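Local coordinates for protein galactose-binding lectin (Enterobacter cloacae subsp. cloacae, PDB 6YF6) that binds a fucoside at a calcium site in this C-terminal domain, part of a longer lectin that probably also recognises galactose, at residues A[59-63]-A[64-68]. Sequence-based numbering, arbitrary orientation.
Sequences GLTAG and YEYTW
Y66 reaches back over L60 and ends at the backbone of T61. Its bond from CA to CB points toward the loop, and CG lies anti to the carbonyl carbon (chi1 -64°), carrying the ring over it. Y66 CE2 lies 3.6 Å from L60 CD2, and that methyl stands 3.9 Å from the Y66 ring centroid, 22° off the normal, a CH-pi contact over one face. Y66 CZ sits 3.9 Å from L60 CB. At the tip, T61 N donates to Y66 OH over 2.9 Å, a moderately bent bond (143° at the hydrogen) near the ring plane. The hydroxyl of this buried tyrosine gains a main-chain donor. The carbonyl of the same residue, T61 O, accepts a weak bond from Y64 N at 3.3 Å, closing a type II beta turn with G63, phi positive, at its third position. T61 and Y64 run side by side, T61 CG2 lying 3.6 Å from Y64 CE1. F5 of the second subunit meets the Y66 ring edge-to-face and packs on L60, so this loop also borders the dimer interface. The type II turn joins strands 50-58 and 65-74, and so the two antiparallel sheets of this calcium-binding lectin domain.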
loop_
_atom_site.group_PDB
_atom_site.type_symbol
_atom_site.label_atom_id
_atom_site.label_comp_id
_atom_site.label_asym_id
_atom_site.label_seq_id
_atom_site.Cartn_x
_atom_site.Cartn_y
_atom_site.Cartn_z
ATOM N N GLY A 59 3.371 6.086 23.068
ATOM C CA GLY A 59 4.554 6.711 22.511
ATOM C C GLY A 59 4.342 8.079 21.905
ATOM O O GLY A 59 5.195 8.544 21.141
ATOM N N LEU A 60 3.239 8.748 22.233
ATOM C CA LEU A 60 2.922 10.043 21.657
ATOM C C LEU A 60 3.421 11.173 22.556
ATOM O O LEU A 60 3.943 10.952 23.652
ATOM C CB LEU A 60 1.418 10.167 21.431
ATOM C CG LEU A 60 0.737 9.024 20.676
ATOM C CD1 LEU A 60 -0.745 9.339 20.492
ATOM C CD2 LEU A 60 1.414 8.761 19.335
ATOM N N THR A 61 3.245 12.406 22.087
ATOM C CA THR A 61 3.634 13.596 22.832
ATOM C C THR A 61 2.535 14.638 22.699
ATOM O O THR A 61 2.086 14.929 21.586
ATOM C CB THR A 61 4.968 14.152 22.319
ATOM O OG1 THR A 61 5.994 13.161 22.480
ATOM C CG2 THR A 61 5.358 15.412 23.079
ATOM N N ALA A 62 2.107 15.197 23.832
ATOM C CA ALA A 62 1.013 16.158 23.832
ATOM C C ALA A 62 1.288 17.309 22.876
ATOM O O ALA A 62 2.423 17.777 22.749
ATOM C CB ALA A 62 0.791 16.710 25.243
ATOM N N GLY A 63 0.232 17.779 22.218
ATOM C CA GLY A 63 0.312 18.941 21.367
ATOM C C GLY A 63 0.722 18.670 19.937
ATOM O O GLY A 63 0.619 19.578 19.102
ATOM N N TYR A 64 1.191 17.468 19.625
ATOM C CA TYR A 64 1.545 17.117 18.259
ATOM C C TYR A 64 0.318 16.574 17.540
ATOM O O TYR A 64 -0.533 15.914 18.139
ATOM C CB TYR A 64 2.670 16.080 18.228
ATOM C CG TYR A 64 4.042 16.666 18.468
ATOM C CD1 TYR A 64 4.645 16.579 19.716
ATOM C CD2 TYR A 64 4.732 17.310 17.451
ATOM C CE1 TYR A 64 5.898 17.113 19.944
ATOM C CE2 TYR A 64 5.987 17.849 17.667
ATOM C CZ TYR A 64 6.565 17.750 18.914
ATOM O OH TYR A 64 7.812 18.292 19.129
ATOM N N GLU A 65 0.226 16.875 16.247
ATOM C CA GLU A 65 -0.857 16.385 15.405
ATOM C C GLU A 65 -0.381 15.143 14.665
ATOM O O GLU A 65 0.654 15.174 13.991
ATOM C CB GLU A 65 -1.313 17.456 14.416
ATOM C CG GLU A 65 -2.565 17.071 13.639
ATOM C CD GLU A 65 -3.044 18.175 12.719
ATOM O OE1 GLU A 65 -2.207 18.758 11.996
ATOM O OE2 GLU A 65 -4.260 18.462 12.720
ATOM N N TYR A 66 -1.127 14.054 14.804
ATOM C CA TYR A 66 -0.783 12.782 14.187
ATOM C C TYR A 66 -1.770 12.470 13.071
ATOM O O TYR A 66 -2.946 12.837 13.141
ATOM C CB TYR A 66 -0.772 11.657 15.230
ATOM C CG TYR A 66 0.289 11.850 16.294
ATOM C CD1 TYR A 66 0.040 12.630 17.416
ATOM C CD2 TYR A 66 1.542 11.264 16.171
ATOM C CE1 TYR A 66 1.007 12.817 18.388
ATOM C CE2 TYR A 66 2.517 11.445 17.137
ATOM C CZ TYR A 66 2.243 12.220 18.245
ATOM O OH TYR A 66 3.208 12.411 19.213
ATOM N N THR A 67 -1.274 11.795 12.036
ATOM C CA THR A 67 -2.047 11.482 10.840
ATOM C C THR A 67 -2.289 9.979 10.801
ATOM O O THR A 67 -1.337 9.195 10.721
ATOM C CB THR A 67 -1.315 11.952 9.581
ATOM O OG1 THR A 67 -1.178 13.379 9.613
ATOM C CG2 THR A 67 -2.072 11.547 8.322
ATOM N N TRP A 68 -3.554 9.584 10.862
ATOM C CA TRP A 68 -3.947 8.181 10.902
ATOM C C TRP A 68 -4.537 7.804 9.549
ATOM O O TRP A 68 -5.538 8.391 9.122
ATOM C CB TRP A 68 -4.948 7.951 12.034
ATOM C CG TRP A 68 -5.459 6.549 12.167
ATOM C CD1 TRP A 68 -4.961 5.427 11.570
ATOM C CD2 TRP A 68 -6.574 6.121 12.958
ATOM N NE1 TRP A 68 -5.701 4.327 11.936
ATOM C CE2 TRP A 68 -6.697 4.726 12.789
ATOM C CE3 TRP A 68 -7.482 6.782 13.791
ATOM C CZ2 TRP A 68 -7.690 3.983 13.421
ATOM C CZ3 TRP A 68 -8.469 6.038 14.421
ATOM C CH2 TRP A 68 -8.564 4.655 14.232
#